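Local atomic coordinates of alanine racemase 1 (Caldanaerobacter subterraneus subsp. tengcongensis MB4, PDB entry 4Y2W), a protein that belongs to the alanine racemase family, pairing a TIM-barrel domain with a beta-rich C-terminal domain in an assembly of two chains. Residues R177-C180 with K181-D185; N214-Y217 with S218-D221; R313-M316 with D317-M320; K258-P261 with A262-I266. The protein carries 1 engineered substitution. All blocks are in the same frame, centred on the assembly; numbering follows the deposited sequence.

Interaction 1: R177-C180 with K181-D185; sequences RDYC and KEQFD
Two side chains of the next helical turn bring an oxygen to the Tyr179 ring from the same side of its plane, Glu182 OE1 near Tyr179 CD1 (3.3 Å) and Gln183 OE1 near Tyr179 CD2 (3.2 Å). Both oxygens approach the ring obliquely. The ring reaches them because CG stands anti to the backbone N (chi1 -157°), which carries it forward along the helix. Glu182 is fully extended and brings its carboxylate to the CD1 rim, its plane 76° from that of the ring, whereas the Gln183 amide is inclined by 50°. Gln183 CG adds an off-centre CH-pi contact, 4.3 Å from the centroid of the Tyr179 ring. The backbone carries the i to i+4 bonds of an alpha-helix, among them Gln183 N to Tyr179 O at 2.7 Å and Lys181 N to Arg177 O at 2.8 Å. This is the start of helix 177-195, the helix of a beta-alpha-beta unit of the TIM barrel between strands 160-166 and 203-208. The amide of Gln183 is buried but satisfied: OE1 accepts from Ala170 N and NE2 is hydrogen-bonded to Thr134 OG1. Tyr179 turns its ring to Lys270 of the second subunit in a cation-pi contact. On a different side of the helix, the Lys181 chain bends at chi2 and again at chi4. That double bend brings NZ to the syn lone pair of Asp185 OD1, a salt bridge of 3.1 Å one turn on. The ring of Phe184 meets that of Tyr217 edge to face.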
ATOM      1  N   ARG A 177     -11.980 -30.846   5.616  1.00 61.82           N
ATOM      2  CA  ARG A 177     -11.065 -31.984   5.504  1.00 62.64           C
ATOM      3  C   ARG A 177     -11.445 -32.900   4.343  1.00 61.02           C
ATOM      4  O   ARG A 177     -10.570 -33.440   3.665  1.00 61.64           O
ATOM      5  CB  ARG A 177     -11.041 -32.781   6.812  1.00 64.52           C
ATOM      6  CG  ARG A 177     -10.604 -31.983   8.035  1.00 66.41           C
ATOM      7  CD  ARG A 177      -9.146 -32.220   8.417  1.00 68.07           C
ATOM      8  NE  ARG A 177      -8.732 -31.343   9.519  1.00 69.33           N
ATOM      9  CZ  ARG A 177      -7.690 -31.553  10.327  1.00 69.13           C
ATOM     10  NH1 ARG A 177      -6.920 -32.629  10.198  1.00 70.87           N
ATOM     11  NH2 ARG A 177      -7.421 -30.675  11.288  1.00 68.11           N
ATOM     12  N   ASP A 178     -12.746 -33.069   4.119  1.00 59.15           N
ATOM     13  CA  ASP A 178     -13.240 -33.884   3.008  1.00 59.12           C
ATOM     14  C   ASP A 178     -12.798 -33.347   1.649  1.00 59.31           C
ATOM     15  O   ASP A 178     -12.444 -34.124   0.760  1.00 60.01           O
ATOM     16  CB  ASP A 178     -14.770 -33.984   3.042  1.00 57.41           C
ATOM     17  CG  ASP A 178     -15.275 -34.881   4.158  1.00 56.47           C
ATOM     18  OD1 ASP A 178     -14.499 -35.212   5.082  1.00 54.16           O
ATOM     19  OD2 ASP A 178     -16.462 -35.260   4.105  1.00 56.31           O
ATOM     20  N   TYR A 179     -12.817 -32.025   1.491  1.00 59.82           N
ATOM     21  CA  TYR A 179     -12.398 -31.403   0.236  1.00 59.61           C
ATOM     22  C   TYR A 179     -10.878 -31.436   0.074  1.00 60.61           C
ATOM     23  O   TYR A 179     -10.377 -31.687  -1.018  1.00 61.33           O
ATOM     24  CB  TYR A 179     -12.915 -29.968   0.131  1.00 58.96           C
ATOM     25  CG  TYR A 179     -13.014 -29.475  -1.295  1.00 59.03           C
ATOM     26  CD1 TYR A 179     -13.934 -30.034  -2.175  1.00 59.25           C
ATOM     27  CD2 TYR A 179     -12.195 -28.452  -1.765  1.00 58.57           C
ATOM     28  CE1 TYR A 179     -14.037 -29.595  -3.482  1.00 59.40           C
ATOM     29  CE2 TYR A 179     -12.291 -28.004  -3.073  1.00 58.40           C
ATOM     30  CZ  TYR A 179     -13.216 -28.579  -3.926  1.00 59.18           C
ATOM     31  OH  TYR A 179     -13.330 -28.150  -5.228  1.00 59.17           O
ATOM     32  N   CYS A 180     -10.148 -31.193   1.160  1.00 61.73           N
ATOM     33  CA  CYS A 180      -8.690 -31.324   1.143  1.00 62.41           C
ATOM     34  C   CYS A 180      -8.266 -32.749   0.773  1.00 63.74           C
ATOM     35  O   CYS A 180      -7.387 -32.943  -0.067  1.00 64.80           O
ATOM     36  CB  CYS A 180      -8.089 -30.933   2.496  1.00 62.26           C
ATOM     37  SG  CYS A 180      -8.119 -29.160   2.863  1.00 61.14           S
ATOM     38  N   LYS A 181      -8.897 -33.740   1.399  1.00 64.76           N
ATOM     39  CA  LYS A 181      -8.648 -35.145   1.067  1.00 64.89           C
ATOM     40  C   LYS A 181      -8.997 -35.398  -0.401  1.00 62.79           C
ATOM     41  O   LYS A 181      -8.254 -36.074  -1.112  1.00 63.03           O
ATOM     42  CB  LYS A 181      -9.458 -36.081   1.984  1.00 66.59           C
ATOM     43  CG  LYS A 181      -8.808 -37.430   2.276  1.00 67.28           C
ATOM     44  CD  LYS A 181      -9.127 -38.484   1.226  1.00 68.16           C
ATOM     45  CE  LYS A 181      -8.382 -39.787   1.496  1.00 68.88           C
ATOM     46  NZ  LYS A 181      -6.901 -39.652   1.353  1.00 68.05           N
ATOM     47  N   GLU A 182     -10.118 -34.835  -0.847  1.00 60.22           N
ATOM     48  CA  GLU A 182     -10.567 -34.977  -2.232  1.00 60.35           C
ATOM     49  C   GLU A 182      -9.579 -34.369  -3.222  1.00 59.83           C
ATOM     50  O   GLU A 182      -9.273 -34.979  -4.244  1.00 60.04           O
ATOM     51  CB  GLU A 182     -11.945 -34.335  -2.413  1.00 61.78           C
ATOM     52  CG  GLU A 182     -12.483 -34.376  -3.837  1.00 63.07           C
ATOM     53  CD  GLU A 182     -13.883 -33.803  -3.957  1.00 64.74           C
ATOM     54  OE1 GLU A 182     -14.397 -33.247  -2.962  1.00 65.71           O
ATOM     55  OE2 GLU A 182     -14.469 -33.905  -5.055  1.00 66.05           O
ATOM     56  N   GLN A 183      -9.098 -33.163  -2.920  1.00 59.82           N
ATOM     57  CA  GLN A 183      -8.138 -32.471  -3.784  1.00 59.43           C
ATOM     58  C   GLN A 183      -6.808 -33.212  -3.829  1.00 58.81           C
ATOM     59  O   GLN A 183      -6.173 -33.304  -4.882  1.00 58.43           O
ATOM     60  CB  GLN A 183      -7.899 -31.034  -3.304  1.00 59.45           C
ATOM     61  CG  GLN A 183      -9.078 -30.092  -3.479  1.00 59.07           C
ATOM     62  CD  GLN A 183      -8.708 -28.645  -3.203  1.00 59.98           C
ATOM     63  OE1 GLN A 183      -9.067 -28.086  -2.165  1.00 60.35           O
ATOM     64  NE2 GLN A 183      -7.978 -28.032  -4.130  1.00 60.47           N
ATOM     65  N   PHE A 184      -6.389 -33.731  -2.680  1.00 58.90           N
ATOM     66  CA  PHE A 184      -5.135 -34.472  -2.580  1.00 60.23           C
ATOM     67  C   PHE A 184      -5.159 -35.737  -3.444  1.00 61.44           C
ATOM     68  O   PHE A 184      -4.222 -35.994  -4.194  1.00 61.48           O
ATOM     69  CB  PHE A 184      -4.847 -34.833  -1.122  1.00 60.22           C
ATOM     70  CG  PHE A 184      -3.508 -35.477  -0.912  1.00 60.74           C
ATOM     71  CD1 PHE A 184      -2.355 -34.708  -0.872  1.00 60.24           C
ATOM     72  CD2 PHE A 184      -3.400 -36.852  -0.755  1.00 60.90           C
ATOM     73  CE1 PHE A 184      -1.118 -35.298  -0.683  1.00 60.34           C
ATOM     74  CE2 PHE A 184      -2.166 -37.447  -0.564  1.00 60.15           C
ATOM     75  CZ  PHE A 184      -1.023 -36.669  -0.528  1.00 60.50           C
ATOM     76  N   ASP A 185      -6.239 -36.509  -3.341  1.00 62.26           N
ATOM     77  CA  ASP A 185      -6.385 -37.748  -4.109  1.00 61.35           C
ATOM     78  C   ASP A 185      -6.347 -37.490  -5.618  1.00 61.31           C
ATOM     79  O   ASP A 185      -5.600 -38.155  -6.336  1.00 61.76           O
ATOM     80  CB  ASP A 185      -7.678 -38.484  -3.725  1.00 60.80           C
ATOM     81  CG  ASP A 185      -7.626 -39.081  -2.319  1.00 60.62           C
ATOM     82  OD1 ASP A 185      -6.561 -39.032  -1.668  1.00 60.36           O
ATOM     83  OD2 ASP A 185      -8.662 -39.606  -1.863  1.00 60.13           O
TER

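Interaction 2: N214-Y217 with S218-D221; sequences NLNY and SHLD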
ATOM      1  N   ASN A 214      -2.319 -29.134   9.835  1.00 57.95           N
ATOM      2  CA  ASN A 214      -3.367 -30.140   9.982  1.00 57.37           C
ATOM      3  C   ASN A 214      -3.049 -31.440   9.249  1.00 57.79           C
ATOM      4  O   ASN A 214      -2.982 -32.511   9.855  1.00 60.22           O
ATOM      5  CB  ASN A 214      -4.692 -29.586   9.447  1.00 56.38           C
ATOM      6  CG  ASN A 214      -5.134 -28.316  10.152  1.00 55.79           C
ATOM      7  OD1 ASN A 214      -4.551 -27.908  11.157  1.00 54.38           O
ATOM      8  ND2 ASN A 214      -6.173 -27.679   9.616  1.00 55.31           N
ATOM      9  N   LEU A 215      -2.854 -31.328   7.941  1.00 56.99           N
ATOM     10  CA  LEU A 215      -2.800 -32.482   7.045  1.00 56.09           C
ATOM     11  C   LEU A 215      -1.376 -33.009   6.870  1.00 55.51           C
ATOM     12  O   LEU A 215      -0.653 -32.572   5.975  1.00 56.99           O
ATOM     13  CB  LEU A 215      -3.384 -32.095   5.679  1.00 56.08           C
ATOM     14  CG  LEU A 215      -4.903 -31.894   5.532  1.00 55.83           C
ATOM     15  CD1 LEU A 215      -5.593 -31.362   6.778  1.00 56.28           C
ATOM     16  CD2 LEU A 215      -5.191 -30.964   4.364  1.00 55.30           C
ATOM     17  N   ASN A 216      -0.986 -33.964   7.709  1.00 55.29           N
ATOM     18  CA  ASN A 216       0.372 -34.524   7.663  1.00 55.18           C
ATOM     19  C   ASN A 216       0.678 -35.240   6.337  1.00 54.69           C
ATOM     20  O   ASN A 216       1.837 -35.339   5.930  1.00 54.23           O
ATOM     21  CB  ASN A 216       0.605 -35.484   8.839  1.00 56.20           C
ATOM     22  CG  ASN A 216       1.817 -35.111   9.675  1.00 58.28           C
ATOM     23  OD1 ASN A 216       2.770 -35.887   9.798  1.00 58.48           O
ATOM     24  ND2 ASN A 216       1.785 -33.919  10.261  1.00 59.63           N
ATOM     25  N   TYR A 217      -0.366 -35.743   5.676  1.00 54.77           N
ATOM     26  CA  TYR A 217      -0.221 -36.419   4.381  1.00 53.83           C
ATOM     27  C   TYR A 217       0.147 -35.473   3.238  1.00 53.21           C
ATOM     28  O   TYR A 217       0.844 -35.872   2.304  1.00 53.79           O
ATOM     29  CB  TYR A 217      -1.494 -37.202   4.020  1.00 53.48           C
ATOM     30  CG  TYR A 217      -2.766 -36.385   3.877  1.00 52.84           C
ATOM     31  CD1 TYR A 217      -3.054 -35.699   2.699  1.00 53.47           C
ATOM     32  CD2 TYR A 217      -3.700 -36.333   4.908  1.00 52.14           C
ATOM     33  CE1 TYR A 217      -4.221 -34.964   2.564  1.00 52.93           C
ATOM     34  CE2 TYR A 217      -4.871 -35.603   4.780  1.00 51.67           C
ATOM     35  CZ  TYR A 217      -5.128 -34.922   3.608  1.00 51.94           C
ATOM     36  OH  TYR A 217      -6.292 -34.200   3.480  1.00 51.87           O
ATOM     37  N   SER A 218      -0.316 -34.226   3.320  1.00 52.55           N
ATOM     38  CA  SER A 218      -0.102 -33.235   2.254  1.00 51.48           C
ATOM     39  C   SER A 218       1.349 -32.762   2.100  1.00 50.56           C
ATOM     40  O   SER A 218       1.686 -32.142   1.089  1.00 51.62           O
ATOM     41  CB  SER A 218      -1.010 -32.017   2.472  1.00 50.92           C
ATOM     42  OG  SER A 218      -0.725 -31.374   3.701  1.00 49.55           O
ATOM     43  N   HIS A 219       2.193 -33.055   3.089  1.00 48.84           N
ATOM     44  CA  HIS A 219       3.591 -32.606   3.105  1.00 48.46           C
ATOM     45  C   HIS A 219       4.343 -32.903   1.806  1.00 48.21           C
ATOM     46  O   HIS A 219       5.037 -32.030   1.283  1.00 49.03           O
ATOM     47  CB  HIS A 219       4.337 -33.238   4.287  1.00 48.62           C
ATOM     48  CG  HIS A 219       3.927 -32.697   5.621  1.00 48.71           C
ATOM     49  ND1 HIS A 219       4.702 -32.841   6.752  1.00 49.32           N
ATOM     50  CD2 HIS A 219       2.832 -31.998   6.003  1.00 48.52           C
ATOM     51  CE1 HIS A 219       4.097 -32.267   7.775  1.00 49.37           C
ATOM     52  NE2 HIS A 219       2.961 -31.745   7.347  1.00 49.29           N
ATOM     53  N   LEU A 220       4.208 -34.131   1.303  1.00 47.75           N
ATOM     54  CA  LEU A 220       4.845 -34.567   0.049  1.00 47.45           C
ATOM     55  C   LEU A 220       6.357 -34.273   0.031  1.00 47.41           C
ATOM     56  O   LEU A 220       7.022 -34.436   1.052  1.00 47.15           O
ATOM     57  CB  LEU A 220       4.122 -33.953  -1.161  1.00 47.60           C
ATOM     58  CG  LEU A 220       2.639 -34.291  -1.333  1.00 47.77           C
ATOM     59  CD1 LEU A 220       2.027 -33.443  -2.435  1.00 47.58           C
ATOM     60  CD2 LEU A 220       2.449 -35.770  -1.633  1.00 47.81           C
ATOM     61  N   ASP A 221       6.896 -33.842  -1.110  1.00 48.63           N
ATOM     62  CA  ASP A 221       8.333 -33.594  -1.248  1.00 49.98           C
ATOM     63  C   ASP A 221       8.728 -32.190  -0.794  1.00 49.52           C
ATOM     64  O   ASP A 221       9.866 -31.968  -0.384  1.00 47.88           O
ATOM     65  CB  ASP A 221       8.772 -33.791  -2.701  1.00 50.91           C
ATOM     66  CG  ASP A 221       8.389 -35.151  -3.252  1.00 51.34           C
ATOM     67  OD1 ASP A 221       8.721 -36.174  -2.620  1.00 51.91           O
ATOM     68  OD2 ASP A 221       7.747 -35.191  -4.323  1.00 51.50           O
TER
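His219, just after the beta turn Leu215-Ser218, folds back over the peptide of Asn216, on the way from helix 209-214 to strand 222-224, the eighth strand of the TIM barrel. Its CB begins 3.7 Å from Asn216 O. That oxygen then sits over one face of the imidazole, displaced towards the rim and 3.4 Å from His219 CG. CD2 approaches a second carbonyl, Leu215 O, obliquely. Further out, CE1 meets Asn216 ND2 at 3.8 Å, with the amide and ring planes 44° apart. Asn216 CA lies over the ring in a CH-pi contact, 4.1 Å from the centroid of the His219 ring. At the tip, NE2 is hydrogen-bonded to Ile212 O, which helps to fix the ring's rotation. The turn covers one face. The turn itself closes through Ser218, whose OG stands between the backbone N and the carbonyl carbon (chi1 61°), facing Leu215. Two donors share Leu215 O. Ser218 N reaches it at 3.1 Å from well above the carbonyl plane, and Ser218 OG, at 2.6 Å from Leu215 O, lies in that plane on a lone pair.

Interaction 3: R313-M316 with D317-M320; sequences RVCM and DQCM. With ALA (alanine), chain D.
Gln318 O receives the N-H of Cys315 almost end-on: the C=O...N angle is 173°, and Cys315 N lies 2.9 Å from Gln318 O, though the bond bends at the hydrogen (135°). It joins the two ends of a beta turn, Cys315-Gln318, in the sense opposite to the usual turn bond, with Met316 and Asp317 at its corners, between strands 306-311 and 319-322 of the C-terminal domain. Gln318 CG backs onto Cys315 CB at 4.0 Å. Val314 CG2 packs against Cys319 CB at 4.3 Å. The side chains of Met316 and Asp317 run side by side, with Met316 CG 3.5 Å from Asp317 OD1. Met316 CG stands beside its own carbonyl carbon (chi1 -171°), and the extended chain packs on Lys40 of the second subunit. Asp317 shares its carboxylate between Arg369, at OD1, and Lys40 of the second subunit, at OD2. The turn also holds a bound alanine: Met316 N gives a fairly straight hydrogen bond of 2.6 Å to alanine O, and Cys315 CB touches the same oxygen. The hydroxyls of Tyr268 and Tyr287 are also hydrogen-bonded to the ligand. A main-chain N-H thus holds one carboxylate oxygen of the ligand, a grip set by the backbone of the turn.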
ATOM      1  N   ARG A 313     -11.752  10.950  12.954  1.00 41.06           N
ATOM      2  CA  ARG A 313     -11.437  10.178  11.750  1.00 41.41           C
ATOM      3  C   ARG A 313      -9.934  10.021  11.577  1.00 40.13           C
ATOM      4  O   ARG A 313      -9.155  10.870  12.020  1.00 40.61           O
ATOM      5  CB  ARG A 313     -12.019  10.834  10.491  1.00 43.04           C
ATOM      6  CG  ARG A 313     -13.535  10.941  10.480  1.00 44.98           C
ATOM      7  CD  ARG A 313     -14.109  10.703   9.092  1.00 45.96           C
ATOM      8  NE  ARG A 313     -15.554  10.940   9.055  1.00 47.01           N
ATOM      9  CZ  ARG A 313     -16.150  12.045   8.598  1.00 48.51           C
ATOM     10  NH1 ARG A 313     -15.452  13.064   8.108  1.00 48.54           N
ATOM     11  NH2 ARG A 313     -17.476  12.129   8.626  1.00 50.37           N
ATOM     12  N   VAL A 314      -9.537   8.924  10.938  1.00 37.90           N
ATOM     13  CA  VAL A 314      -8.148   8.714  10.562  1.00 36.90           C
ATOM     14  C   VAL A 314      -7.892   9.523   9.295  1.00 36.19           C
ATOM     15  O   VAL A 314      -8.590   9.361   8.293  1.00 35.57           O
ATOM     16  CB  VAL A 314      -7.839   7.222  10.325  1.00 36.60           C
ATOM     17  CG1 VAL A 314      -6.434   7.034   9.770  1.00 36.28           C
ATOM     18  CG2 VAL A 314      -8.003   6.443  11.619  1.00 36.76           C
ATOM     19  N   CYS A 315      -6.906  10.415   9.360  1.00 35.87           N
ATOM     20  CA  CYS A 315      -6.525  11.241   8.219  1.00 35.13           C
ATOM     21  C   CYS A 315      -5.561  10.457   7.339  1.00 34.49           C
ATOM     22  O   CYS A 315      -5.201   9.323   7.653  1.00 34.34           O
ATOM     23  CB  CYS A 315      -5.877  12.547   8.694  1.00 35.40           C
ATOM     24  SG  CYS A 315      -6.845  13.470   9.911  1.00 36.19           S
ATOM     25  N   MET A 316      -5.143  11.064   6.239  1.00 33.95           N
ATOM     26  CA  MET A 316      -4.255  10.410   5.289  1.00 34.16           C
ATOM     27  C   MET A 316      -2.876  10.133   5.887  1.00 34.12           C
ATOM     28  O   MET A 316      -2.273   9.092   5.617  1.00 34.55           O
ATOM     29  CB  MET A 316      -4.111  11.285   4.047  1.00 34.63           C
ATOM     30  CG  MET A 316      -3.391  10.632   2.881  1.00 34.74           C
ATOM     31  SD  MET A 316      -3.710  11.521   1.344  1.00 34.92           S
ATOM     32  CE  MET A 316      -2.474  10.784   0.280  1.00 35.27           C
ATOM     33  N   ASP A 317      -2.386  11.064   6.698  1.00 33.41           N
ATOM     34  CA  ASP A 317      -1.015  11.019   7.205  1.00 32.56           C
ATOM     35  C   ASP A 317      -0.915  11.037   8.736  1.00 32.70           C
ATOM     36  O   ASP A 317       0.184  10.969   9.288  1.00 31.54           O
ATOM     37  CB  ASP A 317      -0.238  12.214   6.639  1.00 31.64           C
ATOM     38  CG  ASP A 317      -0.594  12.512   5.195  1.00 31.34           C
ATOM     39  OD1 ASP A 317      -0.333  11.658   4.324  1.00 32.14           O
ATOM     40  OD2 ASP A 317      -1.128  13.603   4.921  1.00 30.59           O
ATOM     41  N   GLN A 318      -2.048  11.137   9.423  1.00 33.61           N
ATOM     42  CA  GLN A 318      -2.037  11.289  10.874  1.00 34.56           C
ATOM     43  C   GLN A 318      -3.378  10.919  11.483  1.00 33.93           C
ATOM     44  O   GLN A 318      -4.360  10.745  10.773  1.00 34.07           O
ATOM     45  CB  GLN A 318      -1.655  12.722  11.254  1.00 35.25           C
ATOM     46  CG  GLN A 318      -2.620  13.781  10.751  1.00 36.42           C
ATOM     47  CD  GLN A 318      -1.914  14.994  10.160  1.00 37.52           C
ATOM     48  OE1 GLN A 318      -1.861  15.153   8.941  1.00 37.38           O
ATOM     49  NE2 GLN A 318      -1.370  15.849  11.021  1.00 38.10           N
ATOM     50  N   CYS A 319      -3.400  10.773  12.802  1.00 33.61           N
ATOM     51  CA  CYS A 319      -4.648  10.589  13.535  1.00 33.46           C
ATOM     52  C   CYS A 319      -4.458  11.001  14.984  1.00 33.06           C
ATOM     53  O   CYS A 319      -3.329  11.164  15.449  1.00 32.71           O
ATOM     54  CB  CYS A 319      -5.134   9.141  13.447  1.00 33.28           C
ATOM     55  SG  CYS A 319      -4.055   7.943  14.258  1.00 35.19           S
ATOM     56  N   MET A 320      -5.573  11.177  15.684  1.00 33.21           N
ATOM     57  CA  MET A 320      -5.561  11.584  17.080  1.00 33.23           C
ATOM     58  C   MET A 320      -5.931  10.432  18.007  1.00 33.29           C
ATOM     59  O   MET A 320      -6.732   9.565  17.654  1.00 32.80           O
ATOM     60  CB  MET A 320      -6.528  12.743  17.294  1.00 33.73           C
ATOM     61  CG  MET A 320      -5.990  14.083  16.827  1.00 34.44           C
ATOM     62  SD  MET A 320      -5.753  14.182  15.046  1.00 35.28           S
ATOM     63  CE  MET A 320      -7.457  14.218  14.480  1.00 34.54           C
TER
HETATM   64  N   ALA D 402      -6.068  15.832   4.758  1.00 49.37           N
HETATM   65  CA  ALA D 402      -7.030  14.974   4.011  1.00 49.46           C
HETATM   66  C   ALA D 402      -7.184  13.623   4.712  1.00 50.05           C
HETATM   67  O   ALA D 402      -6.293  13.209   5.451  1.00 50.24           O
HETATM   68  CB  ALA D 402      -6.573  14.789   2.569  1.00 49.76           C
HETATM   69  OXT ALA D 402      -8.187  12.913   4.570  1.00 48.87           O

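Interaction 4: K258-P261 with A262-I266; sequences KDVP and AGFFI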
ATOM      1  N   LYS A 258      -1.924  18.281  23.217  1.00 36.86           N
ATOM      2  CA  LYS A 258      -2.691  19.441  23.671  1.00 36.75           C
ATOM      3  C   LYS A 258      -3.703  19.074  24.751  1.00 36.92           C
ATOM      4  O   LYS A 258      -4.249  17.969  24.766  1.00 36.39           O
ATOM      5  CB  LYS A 258      -3.397  20.154  22.510  1.00 36.90           C
ATOM      6  CG  LYS A 258      -4.152  19.256  21.542  1.00 36.80           C
ATOM      7  CD  LYS A 258      -5.250  20.018  20.803  1.00 36.08           C
ATOM      8  CE  LYS A 258      -5.338  19.641  19.334  1.00 36.17           C
ATOM      9  NZ  LYS A 258      -5.283  18.174  19.096  1.00 36.72           N
ATOM     10  N   ASP A 259      -3.918  20.021  25.661  1.00 37.38           N
ATOM     11  CA  ASP A 259      -4.952  19.932  26.680  1.00 37.20           C
ATOM     12  C   ASP A 259      -6.178  20.664  26.166  1.00 37.49           C
ATOM     13  O   ASP A 259      -6.076  21.820  25.757  1.00 37.78           O
ATOM     14  CB  ASP A 259      -4.479  20.596  27.969  1.00 37.48           C
ATOM     15  CG  ASP A 259      -3.400  19.801  28.676  1.00 37.91           C
ATOM     16  OD1 ASP A 259      -3.751  18.890  29.454  1.00 39.68           O
ATOM     17  OD2 ASP A 259      -2.205  20.086  28.462  1.00 37.72           O
ATOM     18  N   VAL A 260      -7.332  20.001  26.181  1.00 37.51           N
ATOM     19  CA  VAL A 260      -8.574  20.613  25.705  1.00 37.95           C
ATOM     20  C   VAL A 260      -9.700  20.403  26.711  1.00 38.55           C
ATOM     21  O   VAL A 260      -9.665  19.449  27.487  1.00 38.72           O
ATOM     22  CB  VAL A 260      -9.009  20.054  24.330  1.00 37.83           C
ATOM     23  CG1 VAL A 260      -7.928  20.294  23.290  1.00 37.53           C
ATOM     24  CG2 VAL A 260      -9.355  18.570  24.414  1.00 38.16           C
ATOM     25  N   PRO A 261     -10.712  21.287  26.690  1.00 39.30           N
ATOM     26  CA  PRO A 261     -11.868  21.133  27.572  1.00 39.91           C
ATOM     27  C   PRO A 261     -12.875  20.105  27.047  1.00 39.07           C
ATOM     28  O   PRO A 261     -12.625  19.449  26.035  1.00 38.73           O
ATOM     29  CB  PRO A 261     -12.484  22.535  27.566  1.00 40.01           C
ATOM     30  CG  PRO A 261     -12.193  23.040  26.193  1.00 39.91           C
ATOM     31  CD  PRO A 261     -10.837  22.487  25.838  1.00 39.72           C
ATOM     32  N   ALA A 262     -13.998  19.963  27.747  1.00 38.73           N
ATOM     33  CA  ALA A 262     -15.112  19.156  27.266  1.00 38.69           C
ATOM     34  C   ALA A 262     -15.824  19.912  26.152  1.00 39.15           C
ATOM     35  O   ALA A 262     -15.697  21.132  26.042  1.00 39.85           O
ATOM     36  CB  ALA A 262     -16.076  18.852  28.398  1.00 38.90           C
ATOM     37  N   GLY A 263     -16.564  19.184  25.322  1.00 39.22           N
ATOM     38  CA  GLY A 263     -17.230  19.779  24.167  1.00 39.36           C
ATOM     39  C   GLY A 263     -16.265  20.196  23.067  1.00 39.37           C
ATOM     40  O   GLY A 263     -16.603  21.040  22.235  1.00 40.08           O
ATOM     41  N   PHE A 264     -15.071  19.605  23.060  1.00 38.29           N
ATOM     42  CA  PHE A 264     -14.045  19.914  22.066  1.00 38.18           C
ATOM     43  C   PHE A 264     -14.114  18.908  20.922  1.00 38.36           C
ATOM     44  O   PHE A 264     -13.966  17.702  21.141  1.00 37.73           O
ATOM     45  CB  PHE A 264     -12.658  19.870  22.706  1.00 38.16           C
ATOM     46  CG  PHE A 264     -11.543  20.276  21.785  1.00 37.61           C
ATOM     47  CD1 PHE A 264     -11.158  21.608  21.684  1.00 37.83           C
ATOM     48  CD2 PHE A 264     -10.867  19.329  21.031  1.00 37.25           C
ATOM     49  CE1 PHE A 264     -10.125  21.988  20.843  1.00 37.33           C
ATOM     50  CE2 PHE A 264      -9.835  19.702  20.185  1.00 37.38           C
ATOM     51  CZ  PHE A 264      -9.462  21.034  20.095  1.00 37.41           C
ATOM     52  N   PHE A 265     -14.322  19.410  19.707  1.00 38.35           N
ATOM     53  CA  PHE A 265     -14.454  18.556  18.530  1.00 38.69           C
ATOM     54  C   PHE A 265     -13.098  18.167  17.961  1.00 38.66           C
ATOM     55  O   PHE A 265     -12.171  18.979  17.953  1.00 38.48           O
ATOM     56  CB  PHE A 265     -15.303  19.250  17.468  1.00 38.31           C
ATOM     57  CG  PHE A 265     -16.700  19.542  17.926  1.00 38.66           C
ATOM     58  CD1 PHE A 265     -17.633  18.514  18.043  1.00 38.58           C
ATOM     59  CD2 PHE A 265     -17.080  20.833  18.267  1.00 38.11           C
ATOM     60  CE1 PHE A 265     -18.921  18.771  18.480  1.00 37.79           C
ATOM     61  CE2 PHE A 265     -18.371  21.096  18.700  1.00 38.15           C
ATOM     62  CZ  PHE A 265     -19.290  20.064  18.810  1.00 37.88           C
ATOM     63  N   ILE A 266     -12.997  16.920  17.495  1.00 39.62           N
ATOM     64  CA  ILE A 266     -11.769  16.388  16.895  1.00 40.88           C
ATOM     65  C   ILE A 266     -12.064  15.715  15.550  1.00 41.51           C
ATOM     66  O   ILE A 266     -13.034  14.970  15.420  1.00 41.98           O
ATOM     67  CB  ILE A 266     -11.082  15.358  17.822  1.00 40.83           C
ATOM     68  CG1 ILE A 266     -10.786  15.978  19.193  1.00 40.63           C
ATOM     69  CG2 ILE A 266      -9.797  14.837  17.185  1.00 40.31           C
ATOM     70  CD1 ILE A 266     -10.168  15.020  20.192  1.00 40.98           C
TER
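Phe264 lays one ring face on Val260 at the connection that carries the chain out of strand 248-260 of the beta-rich C-terminal domain and into the short strand 265-266. Val260 CG1 stands directly above the ring centre, a CH-pi contact of 3.5 Å to the centroid of the Phe264 ring and only 6° off the normal. Val260 CB lies over the inner end of the ring, 3.6 Å from Phe264 CG, and the other methyl, CG2, is 3.8 Å from Phe264 CD2. The two side chains cross at about a right angle; CG1 and CB lie over the face and CG2 passes just outside the rim. Phe264 attains this pose with its ring on the side of the carbonyl carbon (chi1 -176°), thrown back across the turn towards the strand just left. Pro261 borders the same ring obliquely, its CD 4.3 Å from Phe264 CD1. Its carbonyl also faces the phenylalanine, Pro261 O coming to 3.4 Å from Phe264 CB. Outside the turn, the hydroxyl of Thr274 is hydrogen-bonded to both Pro261 O and Phe264 N, tying the two ends of the connection together. Ala262 and Gly263 form its exposed crest, where a positive phi at Gly263 (71°) helps turn the chain round. The second subunit closes over this corner: Ile142 of that subunit packs on Val260, and Gly137 on Phe264. Lys258 gives its NZ to Gly137 O of the same subunit, while its aliphatic chain passes the far end of the ring, CD lying 4.4 Å from Phe264 CZ.

The four contacts form two pairs, one in each domain. In the barrel, the centres of interactions 1 and 2 are 12 Å apart and the contacts touch: Cys180 CB meets Leu215 CD2 at 3.4 Å, so the turn packs against helix 177-195. In the C-terminal domain, interactions 3 and 4 lie 17 Å apart between centres and meet through Met320 CE and Ile266 CG2 at 3.6 Å. Centres of interactions 1 and 3 are about 46 Å apart. Interaction 3 supplies Cys315 and Met316 to one alanine pocket. Another alanine, beside Lys40 and His168, lies about 12 Å from the Gln183 side chain. Interactions 3 and 4 both touch the second subunit.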